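Local coordinates for protein enoyl-CoA hydratase (Mycobacterium tuberculosis, PDB 5KJP) that probably catalyses the reversible addition of water to trans-2-enoyl-CoA thioesters in fatty acid metabolism, as a member of the crotonase superfamily, at residues V39-S44 with R83-V88; Q53-A58 with P101-I106; L126-R131 with V186-G191; K216-E221 with A232-I237. All blocks are in the same frame, centred on the assembly; numbering follows the deposited sequence.

Contact 1: V39-S44 with R83-V88; sequences VNAAVS and RGENVV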
loop_
_atom_site.group_PDB
_atom_site.type_symbol
_atom_site.label_atom_id
_atom_site.label_comp_id
_atom_site.label_asym_id
_atom_site.label_seq_id
_atom_site.Cartn_x
_atom_site.Cartn_y
_atom_site.Cartn_z
ATOM N N VAL A 39 -8.432 16.339 -23.044
ATOM C CA VAL A 39 -9.753 15.741 -23.165
ATOM C C VAL A 39 -10.841 16.802 -23.299
ATOM O O VAL A 39 -11.108 17.554 -22.361
ATOM C CB VAL A 39 -10.067 14.835 -21.957
ATOM C CG1 VAL A 39 -11.455 14.199 -22.101
ATOM C CG2 VAL A 39 -8.982 13.761 -21.801
ATOM N N ASN A 40 -11.455 16.866 -24.479
ATOM C CA ASN A 40 -12.663 17.662 -24.671
ATOM C C ASN A 40 -13.881 16.739 -24.721
ATOM O O ASN A 40 -13.775 15.550 -24.389
ATOM C CB ASN A 40 -12.571 18.515 -25.939
ATOM C CG ASN A 40 -12.358 17.684 -27.196
ATOM O OD1 ASN A 40 -12.330 16.452 -27.146
ATOM N ND2 ASN A 40 -12.212 18.360 -28.336
ATOM N N ALA A 41 -15.028 17.276 -25.130
ATOM C CA ALA A 41 -16.251 16.479 -25.213
ATOM C C ALA A 41 -16.083 15.305 -26.177
ATOM O O ALA A 41 -16.482 14.179 -25.865
ATOM C CB ALA A 41 -17.430 17.347 -25.637
ATOM N N ALA A 42 -15.486 15.575 -27.338
ATOM C CA ALA A 42 -15.282 14.547 -28.361
ATOM C C ALA A 42 -14.409 13.400 -27.844
ATOM O O ALA A 42 -14.727 12.222 -28.044
ATOM C CB ALA A 42 -14.666 15.161 -29.614
ATOM N N VAL A 43 -13.311 13.743 -27.178
ATOM C CA VAL A 43 -12.416 12.723 -26.644
ATOM C C VAL A 43 -13.086 11.949 -25.511
ATOM O O VAL A 43 -12.963 10.730 -25.431
ATOM C CB VAL A 43 -11.093 13.326 -26.131
ATOM C CG1 VAL A 43 -10.281 12.270 -25.392
ATOM C CG2 VAL A 43 -10.286 13.893 -27.291
ATOM N N SER A 44 -13.798 12.660 -24.643
ATOM C CA SER A 44 -14.499 12.011 -23.540
ATOM C C SER A 44 -15.484 10.965 -24.065
ATOM O O SER A 44 -15.483 9.815 -23.617
ATOM C CB SER A 44 -15.229 13.049 -22.683
ATOM O OG SER A 44 -15.853 12.424 -21.578
ATOM N N ARG A 83 -15.864 26.812 -21.965
ATOM C CA ARG A 83 -16.932 27.282 -22.843
ATOM C C ARG A 83 -18.113 26.315 -22.943
ATOM O O ARG A 83 -18.944 26.434 -23.846
ATOM C CB ARG A 83 -16.388 27.578 -24.240
ATOM C CG ARG A 83 -15.938 26.369 -25.023
ATOM C CD ARG A 83 -16.173 26.609 -26.506
ATOM N NE ARG A 83 -16.330 25.351 -27.220
ATOM C CZ ARG A 83 -17.269 25.121 -28.127
ATOM N NH1 ARG A 83 -18.139 26.071 -28.447
ATOM N NH2 ARG A 83 -17.331 23.935 -28.715
ATOM N N GLY A 84 -18.192 25.370 -22.012
ATOM C CA GLY A 84 -19.404 24.588 -21.851
ATOM C C GLY A 84 -19.497 23.279 -22.617
ATOM O O GLY A 84 -20.596 22.804 -22.897
ATOM N N GLU A 85 -18.361 22.687 -22.963
ATOM C CA GLU A 85 -18.398 21.358 -23.563
ATOM C C GLU A 85 -18.728 20.343 -22.475
ATOM O O GLU A 85 -18.302 20.495 -21.330
ATOM C CB GLU A 85 -17.072 21.012 -24.248
ATOM C CG GLU A 85 -16.757 21.865 -25.469
ATOM C CD GLU A 85 -15.779 21.192 -26.419
ATOM O OE1 GLU A 85 -15.501 19.985 -26.240
ATOM O OE2 GLU A 85 -15.288 21.871 -27.348
ATOM N N ASN A 86 -19.501 19.316 -22.819
ATOM C CA ASN A 86 -19.829 18.278 -21.850
ATOM C C ASN A 86 -18.680 17.289 -21.748
ATOM O O ASN A 86 -18.718 16.210 -22.343
ATOM C CB ASN A 86 -21.124 17.553 -22.226
ATOM C CG ASN A 86 -21.630 16.650 -21.112
ATOM O OD1 ASN A 86 -21.298 16.843 -19.941
ATOM N ND2 ASN A 86 -22.436 15.659 -21.471
ATOM N N VAL A 87 -17.656 17.670 -20.994
ATOM C CA VAL A 87 -16.436 16.883 -20.898
ATOM C C VAL A 87 -16.534 15.824 -19.809
ATOM O O VAL A 87 -16.248 14.649 -20.047
ATOM C CB VAL A 87 -15.213 17.774 -20.618
ATOM C CG1 VAL A 87 -13.938 16.946 -20.706
ATOM C CG2 VAL A 87 -15.167 18.927 -21.602
ATOM N N VAL A 88 -16.924 16.238 -18.609
ATOM C CA VAL A 88 -17.091 15.292 -17.512
ATOM C C VAL A 88 -18.514 14.757 -17.541
ATOM O O VAL A 88 -19.448 15.419 -17.088
ATOM C CB VAL A 88 -16.793 15.924 -16.142
ATOM C CG1 VAL A 88 -16.921 14.879 -15.039
ATOM C CG2 VAL A 88 -15.395 16.536 -16.133
HETATM O O HOH W 1 -12.914 21.333 -28.328
HETATM O O HOH W 2 -18.641 14.025 -24.298
HETATM O O HOH W 3 -15.426 18.395 -28.426
#

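Contact 2: Q53-A58 with P101-I106; sequences QLDGDA and PTKPLI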
loop_
_atom_site.group_PDB
_atom_site.type_symbol
_atom_site.label_atom_id
_atom_site.label_comp_id
_atom_site.label_asym_id
_atom_site.label_seq_id
_atom_site.Cartn_x
_atom_site.Cartn_y
_atom_site.Cartn_z
ATOM N N GLN A 53 -17.067 -0.674 -26.444
ATOM C CA GLN A 53 -16.711 -1.615 -27.497
ATOM C C GLN A 53 -15.895 -2.775 -26.934
ATOM O O GLN A 53 -16.172 -3.941 -27.227
ATOM C CB GLN A 53 -15.927 -0.916 -28.602
ATOM C CG GLN A 53 -15.523 -1.836 -29.744
ATOM C CD GLN A 53 -14.731 -1.111 -30.816
ATOM O OE1 GLN A 53 -14.616 0.116 -30.796
ATOM N NE2 GLN A 53 -14.169 -1.867 -31.752
ATOM N N LEU A 54 -14.884 -2.435 -26.138
ATOM C CA LEU A 54 -14.048 -3.425 -25.467
ATOM C C LEU A 54 -14.888 -4.437 -24.701
ATOM O O LEU A 54 -14.774 -5.640 -24.920
ATOM C CB LEU A 54 -13.066 -2.743 -24.504
ATOM C CG LEU A 54 -12.337 -3.676 -23.528
ATOM C CD1 LEU A 54 -11.374 -4.615 -24.273
ATOM C CD2 LEU A 54 -11.612 -2.869 -22.448
ATOM N N ASP A 55 -15.746 -3.942 -23.814
ATOM C CA ASP A 55 -16.466 -4.827 -22.906
ATOM C C ASP A 55 -17.585 -5.585 -23.620
ATOM O O ASP A 55 -17.951 -6.688 -23.212
ATOM C CB ASP A 55 -17.027 -4.037 -21.719
ATOM C CG ASP A 55 -15.969 -3.754 -20.654
ATOM O OD1 ASP A 55 -14.885 -4.380 -20.702
ATOM O OD2 ASP A 55 -16.220 -2.908 -19.770
ATOM N N GLY A 56 -18.106 -5.010 -24.699
ATOM C CA GLY A 56 -19.232 -5.602 -25.401
ATOM C C GLY A 56 -18.872 -6.619 -26.470
ATOM O O GLY A 56 -19.724 -7.388 -26.911
ATOM N N ASP A 57 -17.613 -6.630 -26.894
ATOM C CA ASP A 57 -17.201 -7.478 -28.010
ATOM C C ASP A 57 -16.497 -8.732 -27.498
ATOM O O ASP A 57 -15.425 -8.652 -26.904
ATOM C CB ASP A 57 -16.292 -6.689 -28.959
ATOM C CG ASP A 57 -15.955 -7.446 -30.239
ATOM O OD1 ASP A 57 -16.134 -8.681 -30.305
ATOM O OD2 ASP A 57 -15.494 -6.785 -31.190
ATOM N N ALA A 58 -17.103 -9.890 -27.747
ATOM C CA ALA A 58 -16.567 -11.162 -27.272
ATOM C C ALA A 58 -15.217 -11.488 -27.907
ATOM O O ALA A 58 -14.464 -12.311 -27.388
ATOM C CB ALA A 58 -17.563 -12.286 -27.542
ATOM N N PRO A 101 -13.463 0.036 -17.278
ATOM C CA PRO A 101 -13.952 -1.140 -18.004
ATOM C C PRO A 101 -13.871 -2.416 -17.171
ATOM O O PRO A 101 -13.137 -2.476 -16.180
ATOM C CB PRO A 101 -13.010 -1.228 -19.211
ATOM C CG PRO A 101 -11.746 -0.589 -18.729
ATOM C CD PRO A 101 -12.186 0.532 -17.821
ATOM N N THR A 102 -14.629 -3.424 -17.585
ATOM C CA THR A 102 -14.579 -4.745 -16.974
ATOM C C THR A 102 -13.317 -5.501 -17.387
ATOM O O THR A 102 -12.629 -6.092 -16.557
ATOM C CB THR A 102 -15.821 -5.548 -17.357
ATOM O OG1 THR A 102 -16.980 -4.871 -16.852
ATOM C CG2 THR A 102 -15.759 -6.968 -16.791
ATOM N N LYS A 103 -13.015 -5.465 -18.679
ATOM C CA LYS A 103 -11.830 -6.135 -19.203
ATOM C C LYS A 103 -10.571 -5.319 -18.879
ATOM O O LYS A 103 -10.669 -4.133 -18.581
ATOM C CB LYS A 103 -11.987 -6.357 -20.708
ATOM C CG LYS A 103 -13.089 -7.361 -21.038
ATOM C CD LYS A 103 -13.312 -7.500 -22.543
ATOM C CE LYS A 103 -14.506 -8.398 -22.827
ATOM N NZ LYS A 103 -14.914 -8.346 -24.259
ATOM N N PRO A 104 -9.384 -5.955 -18.916
ATOM C CA PRO A 104 -8.163 -5.221 -18.558
ATOM C C PRO A 104 -7.839 -4.073 -19.517
ATOM O O PRO A 104 -8.044 -4.157 -20.733
ATOM C CB PRO A 104 -7.067 -6.299 -18.615
ATOM C CG PRO A 104 -7.792 -7.591 -18.464
ATOM C CD PRO A 104 -9.117 -7.388 -19.142
ATOM N N LEU A 105 -7.349 -2.988 -18.931
ATOM C CA LEU A 105 -6.943 -1.811 -19.672
ATOM C C LEU A 105 -5.522 -1.433 -19.292
ATOM O O LEU A 105 -5.199 -1.279 -18.111
ATOM C CB LEU A 105 -7.896 -0.647 -19.394
ATOM C CG LEU A 105 -7.522 0.701 -20.006
ATOM C CD1 LEU A 105 -7.525 0.647 -21.540
ATOM C CD2 LEU A 105 -8.470 1.775 -19.483
ATOM N N ILE A 106 -4.682 -1.280 -20.304
ATOM C CA ILE A 106 -3.303 -0.848 -20.117
ATOM C C ILE A 106 -3.134 0.564 -20.665
ATOM O O ILE A 106 -3.543 0.837 -21.793
ATOM C CB ILE A 106 -2.317 -1.788 -20.848
ATOM C CG1 ILE A 106 -2.467 -3.226 -20.346
ATOM C CG2 ILE A 106 -0.877 -1.289 -20.694
ATOM C CD1 ILE A 106 -1.979 -4.270 -21.346
#

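Contact 3: L126-R131 with V186-G191; sequences LIVAAR and VLAEPG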
loop_
_atom_site.group_PDB
_atom_site.type_symbol
_atom_site.label_atom_id
_atom_site.label_comp_id
_atom_site.label_asym_id
_atom_site.label_seq_id
_atom_site.Cartn_x
_atom_site.Cartn_y
_atom_site.Cartn_z
ATOM N N LEU A 126 -3.085 -1.193 -15.586
ATOM C CA LEU A 126 -1.652 -1.361 -15.732
ATOM C C LEU A 126 -1.114 -0.171 -16.502
ATOM O O LEU A 126 -1.811 0.387 -17.359
ATOM C CB LEU A 126 -1.332 -2.661 -16.470
ATOM C CG LEU A 126 -1.910 -3.946 -15.878
ATOM C CD1 LEU A 126 -1.727 -5.113 -16.821
ATOM C CD2 LEU A 126 -1.242 -4.234 -14.542
ATOM N N ILE A 127 0.118 0.221 -16.196
ATOM C CA ILE A 127 0.747 1.329 -16.894
ATOM C C ILE A 127 2.111 0.937 -17.449
ATOM O O ILE A 127 2.986 0.453 -16.725
ATOM C CB ILE A 127 0.906 2.562 -15.972
ATOM C CG1 ILE A 127 -0.464 3.043 -15.474
ATOM C CG2 ILE A 127 1.651 3.685 -16.710
ATOM C CD1 ILE A 127 -0.394 4.156 -14.416
ATOM N N VAL A 128 2.268 1.136 -18.751
ATOM C CA VAL A 128 3.565 1.061 -19.402
ATOM C C VAL A 128 3.972 2.483 -19.739
ATOM O O VAL A 128 3.204 3.217 -20.367
ATOM C CB VAL A 128 3.512 0.203 -20.678
ATOM C CG1 VAL A 128 4.870 0.206 -21.382
ATOM C CG2 VAL A 128 3.068 -1.219 -20.330
ATOM N N ALA A 129 5.157 2.899 -19.308
ATOM C CA ALA A 129 5.554 4.284 -19.532
ATOM C C ALA A 129 6.971 4.402 -20.079
ATOM O O ALA A 129 7.880 3.675 -19.660
ATOM C CB ALA A 129 5.420 5.086 -18.233
ATOM N N ALA A 130 7.151 5.320 -21.021
ATOM C CA ALA A 130 8.479 5.641 -21.527
ATOM C C ALA A 130 9.347 6.182 -20.398
ATOM O O ALA A 130 8.848 6.838 -19.489
ATOM C CB ALA A 130 8.391 6.652 -22.666
ATOM N N ARG A 131 10.646 5.909 -20.459
ATOM C CA ARG A 131 11.565 6.326 -19.405
ATOM C C ARG A 131 11.646 7.844 -19.273
ATOM O O ARG A 131 12.074 8.358 -18.241
ATOM C CB ARG A 131 12.962 5.747 -19.663
ATOM C CG ARG A 131 13.031 4.244 -19.466
ATOM C CD ARG A 131 14.444 3.699 -19.640
ATOM N NE ARG A 131 14.475 2.264 -19.369
ATOM C CZ ARG A 131 14.650 1.739 -18.161
ATOM N NH1 ARG A 131 14.825 2.533 -17.111
ATOM N NH2 ARG A 131 14.657 0.420 -18.004
ATOM N N VAL A 186 5.860 -1.301 -16.391
ATOM C CA VAL A 186 6.928 -1.522 -17.352
ATOM C C VAL A 186 7.504 -0.191 -17.814
ATOM O O VAL A 186 6.765 0.683 -18.275
ATOM C CB VAL A 186 6.412 -2.316 -18.585
ATOM C CG1 VAL A 186 7.503 -2.426 -19.663
ATOM C CG2 VAL A 186 5.899 -3.699 -18.164
ATOM N N LEU A 187 8.814 -0.028 -17.666
ATOM C CA LEU A 187 9.509 1.119 -18.236
ATOM C C LEU A 187 9.965 0.774 -19.640
ATOM O O LEU A 187 10.601 -0.259 -19.850
ATOM C CB LEU A 187 10.712 1.517 -17.388
ATOM C CG LEU A 187 10.465 2.343 -16.135
ATOM C CD1 LEU A 187 11.768 2.430 -15.343
ATOM C CD2 LEU A 187 9.948 3.733 -16.514
ATOM N N ALA A 188 9.639 1.636 -20.595
ATOM C CA ALA A 188 9.989 1.397 -21.989
ATOM C C ALA A 188 10.968 2.450 -22.484
ATOM O O ALA A 188 11.039 3.548 -21.934
ATOM C CB ALA A 188 8.729 1.392 -22.859
ATOM N N GLU A 189 11.744 2.103 -23.510
ATOM C CA GLU A 189 12.558 3.096 -24.201
ATOM C C GLU A 189 11.615 4.150 -24.774
ATOM O O GLU A 189 10.495 3.821 -25.169
ATOM C CB GLU A 189 13.404 2.455 -25.309
ATOM C CG GLU A 189 14.543 1.571 -24.802
ATOM C CD GLU A 189 15.410 2.281 -23.787
ATOM O OE1 GLU A 189 15.873 3.401 -24.085
ATOM O OE2 GLU A 189 15.615 1.729 -22.686
ATOM N N PRO A 190 12.050 5.419 -24.786
ATOM C CA PRO A 190 11.248 6.509 -25.357
ATOM C C PRO A 190 10.727 6.171 -26.753
ATOM O O PRO A 190 11.497 5.741 -27.616
ATOM C CB PRO A 190 12.235 7.675 -25.404
ATOM C CG PRO A 190 13.141 7.416 -24.244
ATOM C CD PRO A 190 13.302 5.915 -24.188
ATOM N N GLY A 191 9.423 6.330 -26.954
ATOM C CA GLY A 191 8.822 6.049 -28.245
ATOM C C GLY A 191 8.364 4.611 -28.437
ATOM O O GLY A 191 7.774 4.285 -29.466
#

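Contact 4: K216-E221 with A232-I237; sequences KRIITE and AEQMKI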
loop_
_atom_site.group_PDB
_atom_site.type_symbol
_atom_site.label_atom_id
_atom_site.label_comp_id
_atom_site.label_asym_id
_atom_site.label_seq_id
_atom_site.Cartn_x
_atom_site.Cartn_y
_atom_site.Cartn_z
ATOM N N LYS A 216 -9.456 -9.771 -12.229
ATOM C CA LYS A 216 -9.519 -8.322 -12.106
ATOM C C LYS A 216 -10.685 -7.917 -11.213
ATOM O O LYS A 216 -10.557 -7.033 -10.364
ATOM C CB LYS A 216 -9.645 -7.657 -13.480
ATOM C CG LYS A 216 -9.995 -6.182 -13.394
ATOM C CD LYS A 216 -9.939 -5.478 -14.745
ATOM C CE LYS A 216 -10.610 -4.114 -14.652
ATOM N NZ LYS A 216 -10.411 -3.290 -15.886
ATOM N N ARG A 217 -11.822 -8.574 -11.410
ATOM C CA ARG A 217 -13.006 -8.284 -10.625
ATOM C C ARG A 217 -12.760 -8.486 -9.128
ATOM O O ARG A 217 -13.169 -7.666 -8.308
ATOM C CB ARG A 217 -14.173 -9.154 -11.085
ATOM C CG ARG A 217 -15.464 -8.798 -10.403
ATOM C CD ARG A 217 -16.652 -9.522 -11.009
ATOM N NE ARG A 217 -17.837 -9.330 -10.181
ATOM C CZ ARG A 217 -18.947 -10.047 -10.289
ATOM N NH1 ARG A 217 -19.031 -11.010 -11.200
ATOM N NH2 ARG A 217 -19.971 -9.800 -9.484
ATOM N N ILE A 218 -12.089 -9.574 -8.769
ATOM C CA ILE A 218 -11.856 -9.855 -7.357
ATOM C C ILE A 218 -10.893 -8.820 -6.773
ATOM O O ILE A 218 -11.142 -8.282 -5.698
ATOM C CB ILE A 218 -11.317 -11.289 -7.144
ATOM C CG1 ILE A 218 -12.428 -12.308 -7.422
ATOM C CG2 ILE A 218 -10.790 -11.475 -5.718
ATOM C CD1 ILE A 218 -11.918 -13.693 -7.760
ATOM N N ILE A 219 -9.816 -8.510 -7.486
ATOM C CA ILE A 219 -8.865 -7.520 -6.974
ATOM C C ILE A 219 -9.519 -6.137 -6.803
ATOM O O ILE A 219 -9.337 -5.484 -5.771
ATOM C CB ILE A 219 -7.625 -7.411 -7.876
ATOM C CG1 ILE A 219 -6.799 -8.704 -7.774
ATOM C CG2 ILE A 219 -6.779 -6.197 -7.483
ATOM C CD1 ILE A 219 -5.596 -8.754 -8.703
ATOM N N THR A 220 -10.308 -5.711 -7.787
ATOM C CA THR A 220 -10.964 -4.402 -7.705
ATOM C C THR A 220 -12.075 -4.374 -6.648
ATOM O O THR A 220 -12.155 -3.442 -5.856
ATOM C CB THR A 220 -11.559 -3.954 -9.076
ATOM O OG1 THR A 220 -12.609 -4.844 -9.474
ATOM C CG2 THR A 220 -10.483 -3.920 -10.163
ATOM N N GLU A 221 -12.927 -5.393 -6.620
ATOM C CA GLU A 221 -14.063 -5.379 -5.701
ATOM C C GLU A 221 -13.680 -5.674 -4.249
ATOM O O GLU A 221 -14.370 -5.240 -3.328
ATOM C CB GLU A 221 -15.132 -6.371 -6.165
ATOM C CG GLU A 221 -15.742 -6.004 -7.509
ATOM C CD GLU A 221 -16.922 -6.882 -7.889
ATOM O OE1 GLU A 221 -17.382 -7.672 -7.041
ATOM O OE2 GLU A 221 -17.397 -6.769 -9.038
ATOM N N ALA A 232 -15.963 -15.415 1.201
ATOM C CA ALA A 232 -17.314 -15.768 0.752
ATOM C C ALA A 232 -17.734 -14.931 -0.464
ATOM O O ALA A 232 -18.343 -15.445 -1.403
ATOM C CB ALA A 232 -18.313 -15.603 1.891
ATOM N N GLU A 233 -17.403 -13.644 -0.446
ATOM C CA GLU A 233 -17.651 -12.773 -1.592
ATOM C C GLU A 233 -16.868 -13.238 -2.818
ATOM O O GLU A 233 -17.380 -13.236 -3.939
ATOM C CB GLU A 233 -17.283 -11.326 -1.255
ATOM C CG GLU A 233 -18.118 -10.698 -0.147
ATOM C CD GLU A 233 -19.513 -10.298 -0.604
ATOM O OE1 GLU A 233 -19.951 -10.744 -1.687
ATOM O OE2 GLU A 233 -20.171 -9.528 0.125
ATOM N N GLN A 234 -15.623 -13.645 -2.590
ATOM C CA GLN A 234 -14.770 -14.145 -3.660
ATOM C C GLN A 234 -15.323 -15.421 -4.299
ATOM O O GLN A 234 -15.281 -15.583 -5.520
ATOM C CB GLN A 234 -13.355 -14.401 -3.127
ATOM C CG GLN A 234 -12.410 -14.956 -4.172
ATOM C CD GLN A 234 -11.027 -15.229 -3.619
ATOM O OE1 GLN A 234 -10.070 -14.538 -3.963
ATOM N NE2 GLN A 234 -10.914 -16.240 -2.760
HETATM N N MSE A 235 -15.837 -16.317 -3.458
HETATM C CA MSE A 235 -16.362 -17.608 -3.895
HETATM C C MSE A 235 -17.437 -17.469 -4.976
HETATM O O MSE A 235 -17.489 -18.262 -5.917
HETATM C CB MSE A 235 -16.930 -18.374 -2.694
HETATM C CG MSE A 235 -17.402 -19.785 -3.010
HETATM SE SE MSE A 235 -16.007 -20.891 -3.805
HETATM C CE MSE A 235 -14.965 -21.258 -2.201
ATOM N N LYS A 236 -18.292 -16.460 -4.834
ATOM C CA LYS A 236 -19.375 -16.222 -5.789
ATOM C C LYS A 236 -18.828 -15.933 -7.182
ATOM O O LYS A 236 -19.445 -16.266 -8.193
ATOM C CB LYS A 236 -20.250 -15.056 -5.334
ATOM C CG LYS A 236 -20.831 -15.207 -3.937
ATOM C CD LYS A 236 -21.407 -13.880 -3.462
ATOM C CE LYS A 236 -22.086 -14.012 -2.109
ATOM N NZ LYS A 236 -22.321 -12.677 -1.485
ATOM N N ILE A 237 -17.668 -15.295 -7.226
ATOM C CA ILE A 237 -17.027 -14.982 -8.495
ATOM C C ILE A 237 -16.246 -16.201 -8.998
ATOM O O ILE A 237 -16.151 -16.434 -10.207
ATOM C CB ILE A 237 -16.109 -13.753 -8.350
ATOM C CG1 ILE A 237 -16.932 -12.533 -7.923
ATOM C CG2 ILE A 237 -15.364 -13.466 -9.649
ATOM C CD1 ILE A 237 -16.089 -11.340 -7.513
#

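Contact 1: V39-S44 with R83-V88
The backbones of Ala-41 and Val-87 come within 4.3 Å, CA to CA, where the first turn of helix 41-56 meets the irregular loop that follows helix 78-82. In this part of the crotonase fold the N-cap of helix 41-56 is joined by a loop glutamate, an additional acceptor for a first-turn amide. Asn-40 is the N-cap, a role suited to its short amide: with CG between backbone N and carbonyl carbon (chi1 59°), OD1 folds back and accepts from Val-43 N at 2.9 Å. The first amide after the cap, Ala-41 N, is bound from outside the helix: it donates to Glu-85 OE1 at 3.0 Å and 164°, nearly along the C-O axis. A negative carboxylate here would also be expected to interact favourably with the helix dipole. Water 3 joins OE1 to Ala-42 N, and water 1 joins Glu-85 OE2 to Asn-40 ND2. The small methyl of Ala-41 lets the loop pass close, its CB 3.7 Å from Asn-86 O. Val-87 fills the apolar part, CG1 standing 4.0 Å from Val-39 CG1, with both valines touching Leu-94 of strand 93-94. Gly-84, at positive phi, is the C-prime residue of the Schellman motif ending helix 78-82. Ser-44 OG, which is also bonded to Gly-95 N, donates to Val-87 O at 2.7 Å, in the carbonyl plane.

Contact 2: Q53-A58 with P101-I106
The carboxylate of Asp-55 turns its two oxygens to the backbone N-H groups of Thr-102 and Lys-103 and takes one amide on each, both on the syn side and a little over 20° out of its plane. Thr-102 N reaches OD2 at 2.8 Å, almost straight at 174°, and Lys-103 N reaches OD1 at 3.0 Å. Two successive N-H groups gripped in this way should fix the rotation of the carboxylate, and aspartate is short enough to do so from the last turn of the helix. Lys-103 then runs back over the helix end, extended beyond CG, and slides past Leu-54 in the opposite direction, with its CD 3.9 Å from Leu-54 CD1. Its NZ donates to Leu-54 O at 2.8 Å, in the carbonyl plane, and also bonds Leu-60 O; a positive charge would be expected to suit Leu-54 O near the helix C-terminus. Leu-54 CD2 packs on Pro-101 CB at 3.9 Å, and the same leucine touches Ala-63 on strand 62-67. Pro-104 packs on Leu-168 of the second subunit. This is a C-terminal helix end tied to the loop entering strand 105-109, part of the layered helix and sheet core of the crotonase fold.

Contact 3: L126-R131 with V186-G191
Val-128 and Val-186 lie side by side and point the same way from neighbouring strands, CG2 of the first 3.9 Å from CB of the second. Between them runs the backbone ladder: Ala-129 N donates to Val-186 O at 2.9 Å, and Ala-188 N to Ala-129 O at 2.9 Å. The bond from Val-186 N to Ile-127 O is weak at 3.4 Å. At the other end Arg-131 N closes on Ala-188 O at 2.8 Å, although bent to 139° as the chain leaves the strand. These are parallel partners, inclined by 26°, in the central sheet of the crotonase fold, where 186-188 is an outermost strand within the chain. Branched valines suit the extended backbone, and Val-128 continues into Ala-196 and Leu-200 of helix 193-205; the small Ala-130 lets Pro-190 CA approach its CB to 3.9 Å as the chain turns away. On the face of Leu-187, Arg-131 stretches across that residue at about a right angle, extended from CG to NE, with Leu-187 CB over the centre of its guanidinium. Its long, flat end can thus cover an apolar side chain and still pair with acids: the main salt bridge is from NH1 to Glu-176, while that from NE to Glu-189 OE2 is long at 3.5 Å. Leu-187 itself is backed by Ala-175 and His-179 of helix 175-180.

Contact 4: K216-E221 with A232-I237
Apolar contact dominates where Ile-237 enters between Arg-217 and Ile-218, joining two helices as an antiparallel helical hairpin in the C-terminal helical region of the crotonase fold. Their short axes approach to 10.2 Å at 155°, a spacing filled by side chains, and no hydrogen bond crosses between the segments. Ile-218 and Ile-237 slide past each other in opposite directions, CG1 of the first 3.8 Å from CD1 of the second. In both isoleucines CG1 is anti to the carbonyl carbon (chi1 -71° and -61°), and in Ile-237 this carries CD1 across toward helix 209-221. Branched aliphatic side chains of this kind pack closely in a buried interface without needing polar partners. Gln-234 crosses Ile-218 at about a right angle; its extended chain lays CG 3.8 Å from Ile-218 CD1, so the methylene part serves as apolar surface, and its amide oxygen OE1 also lies against Ile-218 CG2, at 3.6 Å. Trp-225, from the connecting loop, packs on both Gln-234 and Ile-237. The second subunit covers this side as well, with Leu-151 of that chain on Ile-218 and Gly-147 of that chain on Gln-234.

No charged pair crosses between the two segments. Arg-217 NE and Glu-221 OE2 form a salt bridge at 2.8 Å, one turn apart, which should steady the arginine while its aliphatic stem and flat head remain available to the isoleucine. Ile-237 CG1 sits over the centre of one guanidinium face, 3.9 Å above its plane.

In the fold
Contacts 1, 2 and 3 are partly buried; contact 4 is buried. Contacts 1 and 2 use the two ends of helix 41-56, their centres 22 Å apart: at one a glutamate takes the first-turn amide directly, at the other a lysine meets a carbonyl and an aspartate takes two loop amides. Contact 3 is instead a ladder of backbone bonds within the central sheet, with an arginine at its more exposed end. It touches contact 2 through adjacent strands 105-109 and 126-130, where Ile-106 packs on Val-128. Contact 4, largely apolar, lies among the C-terminal helices beside the second subunit, yet Lys-216 reaches the carbonyls of Pro-101 and Lys-103 in contact 2. Contact 1 touches none of the others.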